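PDB 2QKP: uncharacterized protein from Streptococcus mutans, which is of unknown function but carries a C-terminal PAS domain, crystallised here, which probably serves as a sensory or dimerisation module beside a hemerythrin-like domain. Local coordinates for residues N94-S99 against G103-V108; F55-S60 against V123-Q128; N65-H70 against K77-F82; T33-N36 against I40-Y43. All blocks are in the same frame, centred on the assembly; numbering follows the deposited sequence.

Interaction 1 (N94-S99 against G103-V108); sequences NMWFQS and GKFVYV
F97 turns its ring against V106 because CG sits between the backbone N and the carbonyl carbon (chi1 61°). The ring then lies beside the valine, and V106 CB comes over one face, 3.9 Å from the ring centroid. V106 CG1 and CG2 both reach the outer end of the same ring. F105 is set differently, with CG opposite its own N (chi1 -167°). Its ring leans back across the strand pair: F97 O lies over the centre of one face, and the Q98 amide meets the edge, nearly perpendicular to the ring. The amide end sits very close to F105 CD1, and its exact placement is doubtful. W96 and Y107 lie side by side. Their planes are 9° apart but offset, with the centroid of the W96 six-membered ring 5.8 Å from that of Y107, so there is little stacking. W96 CE3 is 3.6 Å from Y107 CE1. The next pair on the F97 side is M95 CG against V108 CB, at 3.9 Å. Six backbone bonds join M95 to V108, F97 to V106 and S99 to K104; V108 N to M95 O is 2.7 Å. On the face of W96, Q98, F105 and Y107, L136 of the second subunit packs on all but Q98. V106 and V108 are buried on the other face. S99 is opposed by two residues, G103 and K104, which makes a G1 beta bulge. This is an antiparallel beta hairpin, at the edge of the five-stranded PAS sheet within this chain.

Interaction 2 (F55-S60 against V123-Q128); sequences FKRTPS and VLEYVQ
R57 and E125 make the charged part of this contact. The salt bridge runs from R57 NH2 to E125 OE1 at 3.3 Å. The two side chains cross at about a right angle, and the guanidinium and carboxylate planes are 63° apart, so this is not a flat two-pronged pairing. Water 1 closes a second path. It accepts from R57 NH2 at 3.2 Å and donates to E125 OE2 at 2.7 Å. The water and OE2 both lie at the guanidinium edge, near its plane. E125 is fully extended, with CG opposite its own N (chi1 179°), and this carries the carboxylate out from the strand to the arginine. The buried carboxylate thus has a charged partner and a water, which would probably favour its ionised form.

The apolar part belongs to F55. Its ring meets V127 CG2 through CD2 at 3.7 Å. The same side of the ring reaches the carboxylate, with CD2 3.6 Å from E125 OE2. F55 CB also lies over one face of the R57 guanidinium, toward its rim, so the phenylalanine packs against both members of the ion pair.

The segment 55-60 is a loop between strand 41-44 and helix 72-86. Strand 123-128 runs between strands 31-36 and 104-114, with backbone bonds to both. R57 also rests on T33 and F41, and E125 lies beside T33 and Y110.

Interaction 3 (N65-H70 against K77-F82); sequences NVELCH and KVKKVF
H70 lays one face of its imidazole over V78. The methyl CG2 stands above the ring centre, 4.1 Å from the centroid and only 4° off the normal, a clear CH-pi contact. V78 CG1 reaches the same ring at NE2, also 4.1 Å away. The histidine CG lies opposite its carbonyl carbon (chi1 -52°), which turns the ring toward the helix. V66 completes the apolar patch. Its CG2 borders the H70 ring in plane, and its CG1 is 4.2 Å from F82 CE2. V78 and F82 lie one helical turn apart, so both face the loop. At the outer rim E67 and K79 cross at about a right angle. E67 OE1 is 3.7 Å from K79 NZ, a long salt bridge, and packs closer to K79 CE at 3.5 Å. Both residues are exposed, so this bridge is probably weak. The loop is shaped by N65: N65 OD1 accepts from E67 N at 3.1 Å on a lone pair in the amide plane, with a nearly straight bond. That is an Asx turn. It leads into the short 3-10 segment 66-68. The contact is loop-on-helix packing in the PAS fold, where the segment before helix 72-86 folds back against it.

Interaction 4 (T33-N36 against I40-Y43); sequences TFVN and IFQY
N36 and Q42 are tied by N36 ND2 to Q42 OE1, 2.8 Å long. The donor lies in the carbonyl plane on a lone pair of OE1, and the acceptor lies close to the N36 amide plane. The two amides are nevertheless turned 70° to each other. The other end of the N36 amide takes the backbone N of I40 on OD1 at 3.1 Å. That donor stands above the carbonyl plane, not on a lone pair. The asparagine CG lies between its N and its carbonyl carbon (chi1 62°), which folds the amide back over the turn. OD1 also accepts from D38 N. Three main-chain bonds complete the ladder: N36 N to I40 O at 3.0 Å, Q42 N to F34 O at 3.1 Å, and F34 N to Y43 O at 2.9 Å. F34 is opposed by two residues, Q42 and Y43, which makes a classic beta bulge.

Packing lies outside these bonds. On one face, T33 CB is 3.7 Å from F41 CE2, and V35 CG2 lies near F41 CB. On the other, F34 CB meets the edge of the Y43 ring at CD2, 4.0 Å away. The F34 ring and the Q42 amide lie side by side with their planes nearly perpendicular, and NE2 is at the ring edge. While Q42 OE1 takes the N36 ND2 bond, Q42 NE2 donates to Y15 O and Q20 OE1 of the second subunit. The same side chain serves the turn and the subunit contact, which is consistent with the two being coupled.

How the interactions relate
Interactions 1, 2 and 4 share one antiparallel sheet. Interaction 1 is the hairpin at one edge, interaction 4 the hairpin at the other, about 21 Å between centres. The central strand, 120-129, separates the two hairpins and carries one side of interaction 2. Interaction 4 is buried, while the other three are partly buried. The hairpins depend on main-chain bonds: aromatic rings line interaction 1, and side-chain amides brace the turn of interaction 4. Interactions 2 and 3 are side-chain contacts from the loop between strand 41-44 and helix 72-86. Interaction 2 combines a water-bridged ion pair with the packing of a phenylalanine on a valine; interaction 3 is mainly apolar with a long rim bridge. R57 and H70 touch between them.

Interaction 1 (N94-S99 against G103-V108)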
loop_
_atom_site.group_PDB
_atom_site.type_symbol
_atom_site.label_atom_id
_atom_site.label_comp_id
_atom_site.label_asym_id
_atom_site.label_seq_id
_atom_site.Cartn_x
_atom_site.Cartn_y
_atom_site.Cartn_z
ATOM N N ASN A 94 -10.235 9.687 8.532
ATOM C CA ASN A 94 -9.010 10.380 8.114
ATOM C C ASN A 94 -8.707 11.573 9.031
ATOM O O ASN A 94 -9.634 12.219 9.562
ATOM C CB ASN A 94 -9.152 10.893 6.689
ATOM C CG ASN A 94 -9.591 9.816 5.712
ATOM O OD1 ASN A 94 -10.702 9.855 5.165
ATOM N ND2 ASN A 94 -8.715 8.863 5.464
ATOM N N MET A 95 -7.420 11.803 9.258
ATOM C CA MET A 95 -6.942 13.024 9.883
ATOM C C MET A 95 -5.686 13.545 9.170
ATOM O O MET A 95 -4.975 12.800 8.494
ATOM C CB MET A 95 -6.738 12.852 11.411
ATOM C CG MET A 95 -6.344 11.497 11.944
ATOM S SD MET A 95 -7.577 10.169 11.992
ATOM C CE MET A 95 -8.249 10.310 13.658
ATOM N N TRP A 96 -5.424 14.845 9.295
ATOM C CA TRP A 96 -4.237 15.396 8.657
ATOM C C TRP A 96 -3.730 16.574 9.484
ATOM O O TRP A 96 -4.513 17.221 10.200
ATOM C CB TRP A 96 -4.520 15.837 7.221
ATOM C CG TRP A 96 -5.711 16.751 7.052
ATOM C CD1 TRP A 96 -5.729 18.125 7.120
ATOM C CD2 TRP A 96 -7.047 16.350 6.758
ATOM N NE1 TRP A 96 -7.006 18.597 6.896
ATOM C CE2 TRP A 96 -7.834 17.527 6.663
ATOM C CE3 TRP A 96 -7.665 15.115 6.590
ATOM C CZ2 TRP A 96 -9.207 17.484 6.413
ATOM C CZ3 TRP A 96 -9.012 15.078 6.306
ATOM C CH2 TRP A 96 -9.776 16.256 6.225
ATOM N N PHE A 97 -2.433 16.814 9.396
ATOM C CA PHE A 97 -1.767 17.838 10.201
ATOM C C PHE A 97 -0.395 18.120 9.633
ATOM O O PHE A 97 0.200 17.274 8.961
ATOM C CB PHE A 97 -1.644 17.383 11.671
ATOM C CG PHE A 97 -0.823 16.125 11.874
ATOM C CD1 PHE A 97 0.556 16.196 12.101
ATOM C CD2 PHE A 97 -1.428 14.873 11.860
ATOM C CE1 PHE A 97 1.327 15.031 12.307
ATOM C CE2 PHE A 97 -0.672 13.708 12.063
ATOM C CZ PHE A 97 0.705 13.787 12.279
ATOM N N GLN A 98 0.113 19.320 9.925
ATOM C CA GLN A 98 1.452 19.726 9.535
ATOM C C GLN A 98 2.454 19.165 10.540
ATOM O O GLN A 98 2.212 19.216 11.746
ATOM C CB GLN A 98 1.544 21.250 9.569
ATOM C CG GLN A 98 0.987 21.938 8.373
ATOM C CD GLN A 98 1.978 22.014 7.245
ATOM O OE1 GLN A 98 1.632 22.405 6.124
ATOM N NE2 GLN A 98 3.226 21.638 7.524
ATOM N N SER A 99 3.557 18.608 10.047
ATOM C CA SER A 99 4.664 18.212 10.905
ATOM C C SER A 99 5.899 18.989 10.474
ATOM O O SER A 99 6.567 18.608 9.520
ATOM C CB SER A 99 4.929 16.708 10.804
ATOM O OG SER A 99 6.075 16.355 11.576
ATOM N N GLY A 103 9.241 17.831 8.205
ATOM C CA GLY A 103 9.078 18.500 6.913
ATOM C C GLY A 103 8.001 17.827 6.073
ATOM O O GLY A 103 8.119 17.737 4.849
ATOM N N LYS A 104 6.951 17.361 6.742
ATOM C CA LYS A 104 5.902 16.566 6.097
ATOM C C LYS A 104 4.557 17.179 6.411
ATOM O O LYS A 104 4.366 17.791 7.475
ATOM C CB LYS A 104 5.914 15.115 6.607
ATOM C CG LYS A 104 7.039 14.256 6.032
ATOM C CD LYS A 104 7.080 12.848 6.600
ATOM C CE LYS A 104 8.275 12.114 6.009
ATOM N NZ LYS A 104 8.289 10.660 6.312
ATOM N N PHE A 105 3.621 17.018 5.487
ATOM C CA PHE A 105 2.236 17.246 5.792
ATOM C C PHE A 105 1.606 15.865 5.804
ATOM O O PHE A 105 1.573 15.194 4.788
ATOM C CB PHE A 105 1.548 18.135 4.771
ATOM C CG PHE A 105 0.238 18.624 5.241
ATOM C CD1 PHE A 105 0.151 19.785 6.008
ATOM C CD2 PHE A 105 -0.907 17.891 5.023
ATOM C CE1 PHE A 105 -1.075 20.229 6.472
ATOM C CE2 PHE A 105 -2.147 18.348 5.489
ATOM C CZ PHE A 105 -2.229 19.487 6.202
ATOM N N VAL A 106 1.115 15.459 6.966
ATOM C CA VAL A 106 0.778 14.060 7.194
ATOM C C VAL A 106 -0.706 13.821 6.973
ATOM O O VAL A 106 -1.546 14.578 7.477
ATOM C CB VAL A 106 1.172 13.666 8.649
ATOM C CG1 VAL A 106 0.829 12.182 8.946
ATOM C CG2 VAL A 106 2.680 13.925 8.891
ATOM N N TYR A 107 -1.039 12.768 6.221
ATOM C CA TYR A 107 -2.434 12.374 6.042
ATOM C C TYR A 107 -2.582 10.947 6.562
ATOM O O TYR A 107 -1.852 10.046 6.120
ATOM C CB TYR A 107 -2.759 12.384 4.542
ATOM C CG TYR A 107 -4.218 12.128 4.222
ATOM C CD1 TYR A 107 -5.145 13.165 4.259
ATOM C CD2 TYR A 107 -4.667 10.861 3.838
ATOM C CE1 TYR A 107 -6.487 12.949 3.948
ATOM C CE2 TYR A 107 -6.024 10.631 3.542
ATOM C CZ TYR A 107 -6.917 11.687 3.580
ATOM O OH TYR A 107 -8.253 11.494 3.247
ATOM N N VAL A 108 -3.510 10.754 7.505
ATOM C CA VAL A 108 -3.634 9.504 8.252
ATOM C C VAL A 108 -4.960 8.882 7.895
ATOM O O VAL A 108 -5.984 9.562 7.857
ATOM C CB VAL A 108 -3.603 9.760 9.793
ATOM C CG1 VAL A 108 -3.686 8.461 10.555
ATOM C CG2 VAL A 108 -2.347 10.500 10.200
#

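Interaction 2 (F55-S60 against V123-Q128)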
loop_
_atom_site.group_PDB
_atom_site.type_symbol
_atom_site.label_atom_id
_atom_site.label_comp_id
_atom_site.label_asym_id
_atom_site.label_seq_id
_atom_site.Cartn_x
_atom_site.Cartn_y
_atom_site.Cartn_z
ATOM N N PHE A 55 4.723 8.163 13.299
ATOM C CA PHE A 55 4.175 7.562 14.511
ATOM C C PHE A 55 5.087 6.414 14.867
ATOM O O PHE A 55 5.002 5.334 14.282
ATOM C CB PHE A 55 2.745 7.039 14.303
ATOM C CG PHE A 55 1.728 8.120 14.033
ATOM C CD1 PHE A 55 1.759 9.324 14.733
ATOM C CD2 PHE A 55 0.716 7.913 13.105
ATOM C CE1 PHE A 55 0.808 10.325 14.485
ATOM C CE2 PHE A 55 -0.242 8.898 12.862
ATOM C CZ PHE A 55 -0.193 10.107 13.546
ATOM N N LYS A 56 5.971 6.663 15.822
ATOM C CA LYS A 56 6.968 5.681 16.189
ATOM C C LYS A 56 6.310 4.382 16.629
ATOM O O LYS A 56 5.374 4.396 17.429
ATOM C CB LYS A 56 7.839 6.206 17.313
ATOM C CG LYS A 56 9.286 6.256 16.944
ATOM C CD LYS A 56 9.584 7.628 16.395
ATOM C CE LYS A 56 10.574 7.563 15.256
ATOM N NZ LYS A 56 10.478 8.788 14.425
ATOM N N ARG A 57 6.788 3.277 16.069
ATOM C CA ARG A 57 6.418 1.952 16.544
ATOM C C ARG A 57 7.729 1.247 16.842
ATOM O O ARG A 57 8.752 1.544 16.216
ATOM C CB ARG A 57 5.644 1.163 15.479
ATOM C CG ARG A 57 4.500 1.917 14.804
ATOM C CD ARG A 57 3.328 2.146 15.731
ATOM N NE ARG A 57 2.256 2.855 15.026
ATOM C CZ ARG A 57 1.405 3.719 15.580
ATOM N NH1 ARG A 57 1.472 4.025 16.869
ATOM N NH2 ARG A 57 0.472 4.283 14.825
ATOM N N THR A 58 7.702 0.314 17.782
ATOM C CA THR A 58 8.896 -0.465 18.105
ATOM C C THR A 58 8.552 -1.963 18.162
ATOM O O THR A 58 7.408 -2.324 18.423
ATOM C CB THR A 58 9.539 0.005 19.431
ATOM O OG1 THR A 58 8.640 -0.242 20.513
ATOM C CG2 THR A 58 9.859 1.499 19.373
ATOM N N PRO A 59 9.541 -2.840 17.907
ATOM C CA PRO A 59 9.260 -4.289 17.899
ATOM C C PRO A 59 8.626 -4.792 19.200
ATOM O O PRO A 59 7.918 -5.811 19.198
ATOM C CB PRO A 59 10.649 -4.912 17.715
ATOM C CG PRO A 59 11.430 -3.866 16.994
ATOM C CD PRO A 59 10.949 -2.557 17.566
ATOM N N SER A 60 8.868 -4.056 20.284
ATOM C CA SER A 60 8.425 -4.422 21.632
ATOM C C SER A 60 6.914 -4.363 21.744
ATOM O O SER A 60 6.304 -5.087 22.539
ATOM C CB SER A 60 9.051 -3.468 22.656
ATOM O OG SER A 60 10.311 -2.997 22.195
ATOM N N VAL A 123 -8.228 -3.501 11.898
ATOM C CA VAL A 123 -8.108 -2.106 11.449
ATOM C C VAL A 123 -6.739 -1.885 10.816
ATOM O O VAL A 123 -5.720 -2.251 11.405
ATOM C CB VAL A 123 -8.300 -1.156 12.608
ATOM C CG1 VAL A 123 -7.960 0.270 12.196
ATOM C CG2 VAL A 123 -9.774 -1.217 13.086
ATOM N N LEU A 124 -6.749 -1.296 9.617
ATOM C CA LEU A 124 -5.529 -0.976 8.869
ATOM C C LEU A 124 -5.279 0.524 9.007
ATOM O O LEU A 124 -6.152 1.314 8.638
ATOM C CB LEU A 124 -5.736 -1.364 7.390
ATOM C CG LEU A 124 -4.729 -0.859 6.356
ATOM C CD1 LEU A 124 -3.347 -1.414 6.678
ATOM C CD2 LEU A 124 -5.166 -1.257 4.975
ATOM N N GLU A 125 -4.110 0.920 9.522
ATOM C CA GLU A 125 -3.737 2.337 9.574
ATOM C C GLU A 125 -2.614 2.587 8.575
ATOM O O GLU A 125 -1.644 1.818 8.526
ATOM C CB GLU A 125 -3.288 2.732 10.988
ATOM C CG GLU A 125 -2.863 4.212 11.104
ATOM C CD GLU A 125 -2.450 4.629 12.512
ATOM O OE1 GLU A 125 -2.476 3.783 13.437
ATOM O OE2 GLU A 125 -2.119 5.818 12.678
ATOM N N TYR A 126 -2.761 3.618 7.750
ATOM C CA TYR A 126 -1.684 3.988 6.846
ATOM C C TYR A 126 -1.494 5.498 6.825
ATOM O O TYR A 126 -2.478 6.300 6.838
ATOM C CB TYR A 126 -1.880 3.388 5.440
ATOM C CG TYR A 126 -3.234 3.587 4.777
ATOM C CD1 TYR A 126 -3.436 4.645 3.883
ATOM C CD2 TYR A 126 -4.297 2.706 5.012
ATOM C CE1 TYR A 126 -4.649 4.811 3.243
ATOM C CE2 TYR A 126 -5.521 2.860 4.379
ATOM C CZ TYR A 126 -5.677 3.923 3.486
ATOM O OH TYR A 126 -6.884 4.119 2.862
ATOM N N VAL A 127 -0.222 5.878 6.856
ATOM C CA VAL A 127 0.166 7.267 6.999
ATOM C C VAL A 127 0.980 7.658 5.761
ATOM O O VAL A 127 1.916 6.949 5.376
ATOM C CB VAL A 127 1.034 7.469 8.267
ATOM C CG1 VAL A 127 1.428 8.885 8.391
ATOM C CG2 VAL A 127 0.315 6.978 9.550
ATOM N N GLN A 128 0.640 8.807 5.175
ATOM C CA GLN A 128 1.341 9.263 3.974
ATOM C C GLN A 128 1.776 10.715 4.110
ATOM O O GLN A 128 1.087 11.530 4.716
ATOM C CB GLN A 128 0.430 9.139 2.769
ATOM C CG GLN A 128 1.158 9.307 1.383
ATOM C CD GLN A 128 0.219 9.001 0.228
ATOM O OE1 GLN A 128 -0.994 8.828 0.424
ATOM N NE2 GLN A 128 0.762 8.944 -0.976
HETATM O O HOH W 1 -2.102 6.168 15.345
#

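Interaction 3 (N65-H70 against K77-F82)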
loop_
_atom_site.group_PDB
_atom_site.type_symbol
_atom_site.label_atom_id
_atom_site.label_comp_id
_atom_site.label_asym_id
_atom_site.label_seq_id
_atom_site.Cartn_x
_atom_site.Cartn_y
_atom_site.Cartn_z
ATOM N N ASN A 65 -1.867 -5.969 23.028
ATOM C CA ASN A 65 -3.163 -5.330 22.842
ATOM C C ASN A 65 -2.953 -3.846 22.556
ATOM O O ASN A 65 -2.025 -3.220 23.087
ATOM C CB ASN A 65 -4.049 -5.530 24.085
ATOM C CG ASN A 65 -5.512 -5.173 23.843
ATOM O OD1 ASN A 65 -5.854 -4.012 23.604
ATOM N ND2 ASN A 65 -6.388 -6.169 23.951
ATOM N N VAL A 66 -3.798 -3.290 21.691
ATOM C CA VAL A 66 -3.658 -1.899 21.250
ATOM C C VAL A 66 -3.693 -0.910 22.419
ATOM O O VAL A 66 -3.091 0.161 22.365
ATOM C CB VAL A 66 -4.711 -1.515 20.156
ATOM C CG1 VAL A 66 -6.142 -1.562 20.693
ATOM C CG2 VAL A 66 -4.400 -0.138 19.556
ATOM N N GLU A 67 -4.373 -1.304 23.484
ATOM C CA GLU A 67 -4.514 -0.470 24.669
ATOM C C GLU A 67 -3.195 -0.233 25.412
ATOM O O GLU A 67 -3.111 0.641 26.267
ATOM C CB GLU A 67 -5.599 -1.064 25.564
ATOM C CG GLU A 67 -6.911 -1.279 24.805
ATOM C CD GLU A 67 -8.032 -1.772 25.693
ATOM O OE1 GLU A 67 -8.324 -1.098 26.711
ATOM O OE2 GLU A 67 -8.627 -2.824 25.365
ATOM N N LEU A 68 -2.155 -0.986 25.052
ATOM C CA LEU A 68 -0.815 -0.795 25.605
ATOM C C LEU A 68 0.115 -0.042 24.645
ATOM O O LEU A 68 1.276 0.226 24.973
ATOM C CB LEU A 68 -0.199 -2.149 25.971
ATOM C CG LEU A 68 -0.671 -2.788 27.282
ATOM C CD1 LEU A 68 -0.374 -4.276 27.291
ATOM C CD2 LEU A 68 -0.040 -2.101 28.504
ATOM N N CYS A 69 -0.400 0.300 23.466
ATOM C CA CYS A 69 0.420 0.855 22.394
ATOM C C CYS A 69 0.307 2.359 22.237
ATOM O O CYS A 69 0.959 2.936 21.360
ATOM C CB CYS A 69 0.068 0.181 21.069
ATOM S SG CYS A 69 0.422 -1.566 21.107
ATOM N N HIS A 70 -0.525 2.982 23.072
ATOM C CA HIS A 70 -0.746 4.430 23.034
ATOM C C HIS A 70 -0.866 4.982 24.456
ATOM O O HIS A 70 -1.382 4.294 25.341
ATOM C CB HIS A 70 -2.048 4.766 22.295
ATOM C CG HIS A 70 -2.161 4.151 20.936
ATOM N ND1 HIS A 70 -1.607 4.724 19.812
ATOM C CD2 HIS A 70 -2.785 3.025 20.516
ATOM C CE1 HIS A 70 -1.870 3.967 18.761
ATOM N NE2 HIS A 70 -2.585 2.931 19.161
ATOM N N LYS A 77 -9.251 8.336 21.934
ATOM C CA LYS A 77 -9.621 8.674 20.563
ATOM C C LYS A 77 -9.480 7.461 19.637
ATOM O O LYS A 77 -10.355 7.201 18.802
ATOM C CB LYS A 77 -8.781 9.844 20.041
ATOM C CG LYS A 77 -8.989 11.171 20.794
ATOM C CD LYS A 77 -7.903 12.184 20.444
ATOM C CE LYS A 77 -7.934 13.383 21.408
ATOM N NZ LYS A 77 -6.780 14.311 21.238
ATOM N N VAL A 78 -8.380 6.724 19.784
ATOM C CA VAL A 78 -8.168 5.495 19.010
ATOM C C VAL A 78 -9.344 4.524 19.226
ATOM O O VAL A 78 -9.858 3.948 18.274
ATOM C CB VAL A 78 -6.795 4.832 19.338
ATOM C CG1 VAL A 78 -6.641 3.501 18.634
ATOM C CG2 VAL A 78 -5.644 5.752 18.944
ATOM N N LYS A 79 -9.793 4.365 20.470
ATOM C CA LYS A 79 -10.893 3.446 20.752
ATOM C C LYS A 79 -12.185 3.837 20.023
ATOM O O LYS A 79 -12.894 2.969 19.509
ATOM C CB LYS A 79 -11.163 3.385 22.253
ATOM C CG LYS A 79 -10.077 2.702 23.049
ATOM C CD LYS A 79 -10.293 2.946 24.535
ATOM C CE LYS A 79 -9.565 1.902 25.380
ATOM N NZ LYS A 79 -9.395 2.400 26.790
ATOM N N LYS A 80 -12.494 5.136 19.990
ATOM C CA LYS A 80 -13.722 5.601 19.338
ATOM C C LYS A 80 -13.647 5.355 17.828
ATOM O O LYS A 80 -14.656 5.004 17.208
ATOM C CB LYS A 80 -13.968 7.094 19.568
ATOM C CG LYS A 80 -14.357 7.456 21.001
ATOM C CD LYS A 80 -14.808 8.904 21.102
ATOM C CE LYS A 80 -13.669 9.831 21.527
ATOM N NZ LYS A 80 -14.197 11.100 22.144
ATOM N N VAL A 81 -12.462 5.581 17.260
ATOM C CA VAL A 81 -12.224 5.261 15.842
ATOM C C VAL A 81 -12.474 3.771 15.596
ATOM O O VAL A 81 -13.171 3.395 14.646
ATOM C CB VAL A 81 -10.798 5.636 15.367
ATOM C CG1 VAL A 81 -10.559 5.082 13.962
ATOM C CG2 VAL A 81 -10.574 7.163 15.421
ATOM N N PHE A 82 -11.888 2.915 16.429
ATOM C CA PHE A 82 -12.035 1.448 16.222
ATOM C C PHE A 82 -13.493 1.033 16.309
ATOM O O PHE A 82 -13.946 0.175 15.565
ATOM C CB PHE A 82 -11.226 0.657 17.257
ATOM C CG PHE A 82 -9.770 0.475 16.888
ATOM C CD1 PHE A 82 -9.054 1.504 16.284
ATOM C CD2 PHE A 82 -9.116 -0.714 17.177
ATOM C CE1 PHE A 82 -7.683 1.350 15.941
ATOM C CE2 PHE A 82 -7.752 -0.875 16.851
ATOM C CZ PHE A 82 -7.046 0.163 16.234
#

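Interaction 4 (T33-N36 against I40-Y43)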
loop_
_atom_site.group_PDB
_atom_site.type_symbol
_atom_site.label_atom_id
_atom_site.label_comp_id
_atom_site.label_asym_id
_atom_site.label_seq_id
_atom_site.Cartn_x
_atom_site.Cartn_y
_atom_site.Cartn_z
ATOM N N THR A 33 0.233 0.036 9.698
ATOM C CA THR A 33 0.138 -0.808 10.903
ATOM C C THR A 33 -1.158 -1.589 10.806
ATOM O O THR A 33 -2.114 -1.126 10.183
ATOM C CB THR A 33 0.174 -0.031 12.265
ATOM O OG1 THR A 33 -1.098 0.579 12.509
ATOM C CG2 THR A 33 1.291 1.028 12.311
ATOM N N PHE A 34 -1.194 -2.773 11.404
ATOM C CA PHE A 34 -2.414 -3.561 11.370
ATOM C C PHE A 34 -2.697 -4.089 12.763
ATOM O O PHE A 34 -1.823 -4.649 13.400
ATOM C CB PHE A 34 -2.260 -4.724 10.393
ATOM C CG PHE A 34 -3.397 -5.670 10.409
ATOM C CD1 PHE A 34 -4.660 -5.275 9.926
ATOM C CD2 PHE A 34 -3.227 -6.964 10.891
ATOM C CE1 PHE A 34 -5.738 -6.174 9.907
ATOM C CE2 PHE A 34 -4.311 -7.870 10.902
ATOM C CZ PHE A 34 -5.564 -7.474 10.415
ATOM N N VAL A 35 -3.936 -3.907 13.199
ATOM C CA VAL A 35 -4.429 -4.443 14.478
ATOM C C VAL A 35 -5.530 -5.453 14.158
ATOM O O VAL A 35 -6.442 -5.149 13.379
ATOM C CB VAL A 35 -4.979 -3.285 15.354
ATOM C CG1 VAL A 35 -5.624 -3.829 16.622
ATOM C CG2 VAL A 35 -3.880 -2.292 15.689
ATOM N N ASN A 36 -5.472 -6.658 14.718
ATOM C CA ASN A 36 -6.422 -7.700 14.276
ATOM C C ASN A 36 -7.742 -7.557 15.030
ATOM O O ASN A 36 -7.897 -6.645 15.850
ATOM C CB ASN A 36 -5.837 -9.117 14.408
ATOM C CG ASN A 36 -5.492 -9.486 15.865
ATOM O OD1 ASN A 36 -6.143 -9.020 16.803
ATOM N ND2 ASN A 36 -4.475 -10.339 16.047
ATOM N N ILE A 40 -5.116 -6.954 18.884
ATOM C CA ILE A 40 -3.683 -7.146 18.968
ATOM C C ILE A 40 -2.965 -6.400 17.846
ATOM O O ILE A 40 -3.253 -6.641 16.670
ATOM C CB ILE A 40 -3.303 -8.634 18.894
ATOM C CG1 ILE A 40 -3.949 -9.421 20.053
ATOM C CG2 ILE A 40 -1.794 -8.790 18.909
ATOM C CD1 ILE A 40 -3.606 -8.865 21.433
ATOM N N PHE A 41 -2.054 -5.514 18.219
ATOM C CA PHE A 41 -1.155 -4.856 17.256
ATOM C C PHE A 41 -0.211 -5.939 16.747
ATOM O O PHE A 41 0.652 -6.431 17.503
ATOM C CB PHE A 41 -0.428 -3.692 17.939
ATOM C CG PHE A 41 0.652 -3.050 17.103
ATOM C CD1 PHE A 41 1.860 -2.708 17.673
ATOM C CD2 PHE A 41 0.457 -2.777 15.751
ATOM C CE1 PHE A 41 2.877 -2.113 16.925
ATOM C CE2 PHE A 41 1.469 -2.188 14.993
ATOM C CZ PHE A 41 2.674 -1.843 15.581
ATOM N N GLN A 42 -0.407 -6.367 15.498
ATOM C CA GLN A 42 0.332 -7.516 14.956
ATOM C C GLN A 42 1.527 -7.115 14.136
ATOM O O GLN A 42 2.494 -7.863 14.024
ATOM C CB GLN A 42 -0.544 -8.281 13.968
ATOM C CG GLN A 42 -1.339 -9.398 14.517
ATOM C CD GLN A 42 -2.021 -10.203 13.439
ATOM O OE1 GLN A 42 -3.112 -10.718 13.652
ATOM N NE2 GLN A 42 -1.378 -10.349 12.284
ATOM N N TYR A 43 1.430 -5.968 13.463
ATOM C CA TYR A 43 2.284 -5.749 12.295
ATOM C C TYR A 43 2.480 -4.282 11.966
ATOM O O TYR A 43 1.522 -3.503 12.029
ATOM C CB TYR A 43 1.619 -6.437 11.089
ATOM C CG TYR A 43 2.157 -5.973 9.739
ATOM C CD1 TYR A 43 3.334 -6.530 9.205
ATOM C CD2 TYR A 43 1.498 -4.983 9.001
ATOM C CE1 TYR A 43 3.844 -6.129 7.951
ATOM C CE2 TYR A 43 2.009 -4.554 7.760
ATOM C CZ TYR A 43 3.186 -5.124 7.253
ATOM O OH TYR A 43 3.635 -4.716 6.034
#